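Long-range contact in hypothetical protein PA3008 (PDB 1OFU), which probably inhibits cell division in the SOS response by binding the division protein FtsZ and preventing its polymerization into the Z ring: residues Trp90-Arg99 with Ala111-Gly119. Residues are numbered along the deposited sequence; the frame is centred on the assembly and turned at random.
Sequences WLEPLSRAAR and AQSLNIRLG
Trp90 and Ile116 bring the two backbones closest, their CA atoms 4.8 Å apart, where the loop leaving strand 84-89 peels away from the neighbouring parallel strand 112-118. A CA-H...O contact marks the spot, Trp90 CA lying 3.3 Å from Ile116 O. Beyond it the backbone of Leu91 is gripped by a side chain: Asn115 OD1 accepts from Leu91 N at 2.8 Å, while Asn115 ND2 donates to Leu91 O at 2.7 Å. Both bonds are nearly straight (167° and 165° at the hydrogen), and each uses a lone pair in the carbonyl plane. With CG anti to its own backbone N (chi1 -166°), the Asn115 amide reaches across to both polar groups of one residue, much as a neighbouring strand would. Glu6 of strand 4-10 takes a further bond from ND2.

The Trp90 indole runs alongside Ile116, the two side chains pointing the same way, and Ile116 CB sits over one ring face in a CH-pi contact, 4.0 Å from the five-membered ring centroid. Trp90 NE1 is buried here without a polar partner in the model, so the contact of this ring with Ile116 is one of packing; Pro41, Pro42 and Leu45 also touch it. At the exposed margin, Glu92 crosses Arg117 at a slant, its OE1 3.3 Å from Arg117 CA, so the carboxylate meets the base of that chain and makes no salt bridge with the guanidinium.

Leu94 CD2 lies over the centre of one face of the Arg99 guanidinium. Arg99 NH1 and Arg117 NH2 both form salt bridges to Glu6 OE1, whose charge should offset theirs. Three bonds thus fix the Asn115 amide's flip and satisfy buried Leu91's N-H and C=O as the beta-alpha-beta crossover leaves the sheet, while one carboxylate serves amide and arginines alike.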
ATOM      1  N   TRP D  90       8.014 -16.726  -9.065  1.00 35.44           N
ATOM      2  CA  TRP D  90       8.961 -16.878  -7.967  1.00 37.94           C
ATOM      3  C   TRP D  90      10.011 -17.849  -8.475  1.00 37.89           C
ATOM      4  O   TRP D  90      10.237 -18.905  -7.890  1.00 39.10           O
ATOM      5  CB  TRP D  90       8.270 -17.450  -6.725  1.00 36.47           C
ATOM      6  CG  TRP D  90       7.635 -16.406  -5.866  1.00 41.05           C
ATOM      7  CD1 TRP D  90       8.200 -15.752  -4.802  1.00 38.58           C
ATOM      8  CD2 TRP D  90       6.322 -15.859  -6.022  1.00 38.83           C
ATOM      9  NE1 TRP D  90       7.315 -14.830  -4.287  1.00 40.25           N
ATOM     10  CE2 TRP D  90       6.155 -14.876  -5.017  1.00 41.01           C
ATOM     11  CE3 TRP D  90       5.269 -16.105  -6.912  1.00 36.39           C
ATOM     12  CZ2 TRP D  90       4.976 -14.139  -4.879  1.00 41.29           C
ATOM     13  CZ3 TRP D  90       4.097 -15.374  -6.776  1.00 34.29           C
ATOM     14  CH2 TRP D  90       3.960 -14.402  -5.764  1.00 41.41           C
ATOM     15  N   LEU D  91      10.643 -17.477  -9.583  1.00 43.42           N
ATOM     16  CA  LEU D  91      11.660 -18.311 -10.215  1.00 46.07           C
ATOM     17  C   LEU D  91      13.110 -17.961  -9.871  1.00 48.45           C
ATOM     18  O   LEU D  91      13.521 -16.806  -9.927  1.00 50.53           O
ATOM     19  CB  LEU D  91      11.469 -18.265 -11.730  1.00 46.48           C
ATOM     20  CG  LEU D  91      10.119 -18.799 -12.216  1.00 49.10           C
ATOM     21  CD1 LEU D  91       9.944 -18.522 -13.704  1.00 51.05           C
ATOM     22  CD2 LEU D  91      10.035 -20.288 -11.922  1.00 49.09           C
ATOM     23  N   GLU D  92      13.875 -18.984  -9.517  1.00 51.81           N
ATOM     24  CA  GLU D  92      15.283 -18.839  -9.183  1.00 58.77           C
ATOM     25  C   GLU D  92      15.896 -20.235  -9.158  1.00 61.21           C
ATOM     26  O   GLU D  92      15.468 -21.102  -8.394  1.00 60.99           O
ATOM     27  CB  GLU D  92      15.455 -18.148  -7.824  1.00 61.82           C
ATOM     28  CG  GLU D  92      14.822 -18.879  -6.652  1.00 72.96           C
ATOM     29  CD  GLU D  92      14.854 -18.066  -5.368  1.00 78.77           C
ATOM     30  OE1 GLU D  92      14.275 -16.958  -5.351  1.00 81.39           O
ATOM     31  OE2 GLU D  92      15.455 -18.532  -4.375  1.00 82.08           O
ATOM     32  N   PRO D  93      16.910 -20.474 -10.004  1.00 63.25           N
ATOM     33  CA  PRO D  93      17.482 -19.508 -10.949  1.00 63.19           C
ATOM     34  C   PRO D  93      16.574 -19.151 -12.121  1.00 63.14           C
ATOM     35  O   PRO D  93      15.626 -19.872 -12.445  1.00 61.87           O
ATOM     36  CB  PRO D  93      18.757 -20.203 -11.433  1.00 63.70           C
ATOM     37  CG  PRO D  93      19.074 -21.181 -10.332  1.00 66.65           C
ATOM     38  CD  PRO D  93      17.714 -21.705  -9.977  1.00 64.88           C
ATOM     39  N   LEU D  94      16.886 -18.023 -12.750  1.00 59.77           N
ATOM     40  CA  LEU D  94      16.155 -17.548 -13.909  1.00 60.22           C
ATOM     41  C   LEU D  94      17.228 -17.098 -14.895  1.00 61.61           C
ATOM     42  O   LEU D  94      17.984 -16.169 -14.614  1.00 63.65           O
ATOM     43  CB  LEU D  94      15.247 -16.375 -13.533  1.00 60.37           C
ATOM     44  CG  LEU D  94      14.245 -15.962 -14.613  1.00 60.80           C
ATOM     45  CD1 LEU D  94      13.310 -17.124 -14.900  1.00 63.05           C
ATOM     46  CD2 LEU D  94      13.451 -14.754 -14.155  1.00 59.84           C
ATOM     47  N   SER D  95      17.304 -17.770 -16.039  1.00 60.47           N
ATOM     48  CA  SER D  95      18.307 -17.449 -17.048  1.00 60.37           C
ATOM     49  C   SER D  95      17.899 -16.270 -17.915  1.00 60.64           C
ATOM     50  O   SER D  95      16.724 -15.906 -17.975  1.00 61.28           O
ATOM     51  CB  SER D  95      18.564 -18.659 -17.946  1.00 60.25           C
ATOM     52  OG  SER D  95      17.454 -18.896 -18.791  1.00 62.83           O
ATOM     53  N   ARG D  96      18.884 -15.681 -18.589  1.00 61.74           N
ATOM     54  CA  ARG D  96      18.640 -14.543 -19.464  1.00 62.44           C
ATOM     55  C   ARG D  96      17.616 -14.950 -20.518  1.00 61.32           C
ATOM     56  O   ARG D  96      16.798 -14.138 -20.948  1.00 60.91           O
ATOM     57  CB  ARG D  96      19.953 -14.099 -20.118  1.00 65.20           C
ATOM     58  CG  ARG D  96      19.833 -12.885 -21.024  1.00 72.45           C
ATOM     59  CD  ARG D  96      21.184 -12.191 -21.222  1.00 79.05           C
ATOM     60  NE  ARG D  96      22.241 -13.110 -21.641  1.00 84.63           N
ATOM     61  CZ  ARG D  96      23.498 -12.746 -21.889  1.00 87.29           C
ATOM     62  NH1 ARG D  96      24.393 -13.653 -22.263  1.00 88.11           N
ATOM     63  NH2 ARG D  96      23.863 -11.475 -21.769  1.00 86.73           N
ATOM     64  N   ALA D  97      17.659 -16.220 -20.915  1.00 60.92           N
ATOM     65  CA  ALA D  97      16.723 -16.754 -21.901  1.00 60.80           C
ATOM     66  C   ALA D  97      15.312 -16.745 -21.317  1.00 59.23           C
ATOM     67  O   ALA D  97      14.374 -16.234 -21.934  1.00 59.81           O
ATOM     68  CB  ALA D  97      17.118 -18.174 -22.283  1.00 59.18           C
ATOM     69  N   ALA D  98      15.169 -17.311 -20.121  1.00 58.84           N
ATOM     70  CA  ALA D  98      13.878 -17.359 -19.443  1.00 55.62           C
ATOM     71  C   ALA D  98      13.311 -15.948 -19.293  1.00 56.01           C
ATOM     72  O   ALA D  98      12.114 -15.729 -19.491  1.00 56.89           O
ATOM     73  CB  ALA D  98      14.031 -18.015 -18.077  1.00 57.04           C
ATOM     74  N   ARG D  99      14.173 -14.994 -18.947  1.00 54.36           N
ATOM     75  CA  ARG D  99      13.752 -13.601 -18.788  1.00 54.40           C
ATOM     76  C   ARG D  99      13.239 -13.051 -20.111  1.00 52.87           C
ATOM     77  O   ARG D  99      12.270 -12.288 -20.151  1.00 48.20           O
ATOM     78  CB  ARG D  99      14.915 -12.727 -18.312  1.00 52.61           C
ATOM     79  CG  ARG D  99      15.243 -12.839 -16.843  1.00 57.63           C
ATOM     80  CD  ARG D  99      16.226 -11.747 -16.434  1.00 60.65           C
ATOM     81  NE  ARG D  99      16.403 -11.679 -14.985  1.00 69.59           N
ATOM     82  CZ  ARG D  99      16.940 -12.647 -14.252  1.00 70.78           C
ATOM     83  NH1 ARG D  99      17.059 -12.501 -12.940  1.00 71.80           N
ATOM     84  NH2 ARG D  99      17.366 -13.761 -14.831  1.00 75.67           N
ATOM     85  N   ALA D 111       0.909  -7.064 -20.773  1.00 45.50           N
ATOM     86  CA  ALA D 111       0.917  -7.200 -19.322  1.00 45.89           C
ATOM     87  C   ALA D 111       2.321  -7.096 -18.736  1.00 46.89           C
ATOM     88  O   ALA D 111       3.310  -7.030 -19.467  1.00 48.26           O
ATOM     89  CB  ALA D 111       0.292  -8.529 -18.941  1.00 39.34           C
ATOM     90  N   GLN D 112       2.399  -7.104 -17.408  1.00 47.04           N
ATOM     91  CA  GLN D 112       3.679  -7.005 -16.719  1.00 44.08           C
ATOM     92  C   GLN D 112       4.127  -8.322 -16.113  1.00 43.11           C
ATOM     93  O   GLN D 112       3.353  -9.016 -15.459  1.00 41.76           O
ATOM     94  CB  GLN D 112       3.608  -5.954 -15.609  1.00 43.57           C
ATOM     95  CG  GLN D 112       3.471  -4.516 -16.085  1.00 45.41           C
ATOM     96  CD  GLN D 112       4.579  -4.106 -17.043  1.00 46.79           C
ATOM     97  OE1 GLN D 112       5.726  -4.551 -16.923  1.00 44.31           O
ATOM     98  NE2 GLN D 112       4.244  -3.241 -17.991  1.00 44.29           N
ATOM     99  N   SER D 113       5.385  -8.669 -16.344  1.00 40.61           N
ATOM    100  CA  SER D 113       5.940  -9.887 -15.776  1.00 40.19           C
ATOM    101  C   SER D 113       6.808  -9.451 -14.590  1.00 43.14           C
ATOM    102  O   SER D 113       7.707  -8.620 -14.737  1.00 44.57           O
ATOM    103  CB  SER D 113       6.786 -10.622 -16.815  1.00 37.24           C
ATOM    104  OG  SER D 113       7.509 -11.681 -16.216  1.00 35.67           O
ATOM    105  N   LEU D 114       6.521  -9.993 -13.411  1.00 41.09           N
ATOM    106  CA  LEU D 114       7.277  -9.653 -12.213  1.00 37.25           C
ATOM    107  C   LEU D 114       7.767 -10.915 -11.531  1.00 39.15           C
ATOM    108  O   LEU D 114       6.969 -11.761 -11.121  1.00 37.62           O
ATOM    109  CB  LEU D 114       6.406  -8.850 -11.236  1.00 35.03           C
ATOM    110  CG  LEU D 114       6.992  -8.547  -9.844  1.00 41.09           C
ATOM    111  CD1 LEU D 114       8.219  -7.645  -9.968  1.00 39.44           C
ATOM    112  CD2 LEU D 114       5.931  -7.875  -8.980  1.00 38.94           C
ATOM    113  N   ASN D 115       9.084 -11.055 -11.423  1.00 34.74           N
ATOM    114  CA  ASN D 115       9.630 -12.215 -10.754  1.00 34.50           C
ATOM    115  C   ASN D 115      10.113 -11.778  -9.388  1.00 37.09           C
ATOM    116  O   ASN D 115      10.702 -10.702  -9.237  1.00 34.27           O
ATOM    117  CB  ASN D 115      10.791 -12.826 -11.530  1.00 31.90           C
ATOM    118  CG  ASN D 115      11.137 -14.213 -11.030  1.00 34.24           C
ATOM    119  OD1 ASN D 115      10.283 -15.096 -11.009  1.00 34.60           O
ATOM    120  ND2 ASN D 115      12.386 -14.413 -10.615  1.00 34.69           N
ATOM    121  N   ILE D 116       9.859 -12.617  -8.393  1.00 31.63           N
ATOM    122  CA  ILE D 116      10.257 -12.323  -7.035  1.00 37.16           C
ATOM    123  C   ILE D 116      11.196 -13.394  -6.507  1.00 39.64           C
ATOM    124  O   ILE D 116      10.988 -14.583  -6.731  1.00 41.30           O
ATOM    125  CB  ILE D 116       9.007 -12.187  -6.133  1.00 36.92           C
ATOM    126  CG1 ILE D 116       8.192 -10.982  -6.616  1.00 36.53           C
ATOM    127  CG2 ILE D 116       9.411 -12.047  -4.653  1.00 27.98           C
ATOM    128  CD1 ILE D 116       6.904 -10.754  -5.867  1.00 42.28           C
ATOM    129  N   ARG D 117      12.243 -12.951  -5.823  1.00 44.60           N
ATOM    130  CA  ARG D 117      13.240 -13.842  -5.247  1.00 46.05           C
ATOM    131  C   ARG D 117      13.380 -13.523  -3.770  1.00 46.86           C
ATOM    132  O   ARG D 117      13.634 -12.379  -3.402  1.00 45.60           O
ATOM    133  CB  ARG D 117      14.588 -13.634  -5.926  1.00 48.26           C
ATOM    134  CG  ARG D 117      14.602 -13.950  -7.405  1.00 55.24           C
ATOM    135  CD  ARG D 117      15.784 -13.272  -8.082  1.00 66.95           C
ATOM    136  NE  ARG D 117      17.031 -13.456  -7.346  1.00 73.04           N
ATOM    137  CZ  ARG D 117      18.213 -12.995  -7.745  1.00 79.21           C
ATOM    138  NH1 ARG D 117      19.294 -13.208  -7.005  1.00 82.29           N
ATOM    139  NH2 ARG D 117      18.320 -12.324  -8.886  1.00 80.18           N
ATOM    140  N   LEU D 118      13.208 -14.536  -2.930  1.00 50.90           N
ATOM    141  CA  LEU D 118      13.330 -14.366  -1.488  1.00 55.55           C
ATOM    142  C   LEU D 118      14.567 -15.127  -1.007  1.00 59.74           C
ATOM    143  O   LEU D 118      15.040 -16.041  -1.687  1.00 62.75           O
ATOM    144  CB  LEU D 118      12.078 -14.904  -0.791  1.00 53.77           C
ATOM    145  CG  LEU D 118      10.748 -14.321  -1.280  1.00 53.61           C
ATOM    146  CD1 LEU D 118       9.597 -14.954  -0.513  1.00 50.43           C
ATOM    147  CD2 LEU D 118      10.747 -12.805  -1.085  1.00 58.27           C
ATOM    148  N   GLY D 119      15.093 -14.753   0.157  1.00 62.19           N
ATOM    149  CA  GLY D 119      16.268 -15.433   0.677  1.00 65.69           C
ATOM    150  C   GLY D 119      17.060 -14.619   1.685  1.00 68.84           C
ATOM    151  O   GLY D 119      16.606 -13.518   2.050  1.00 70.24           O
ATOM    152  OXT GLY D 119      18.140 -15.081   2.119  1.00 72.06           O
TER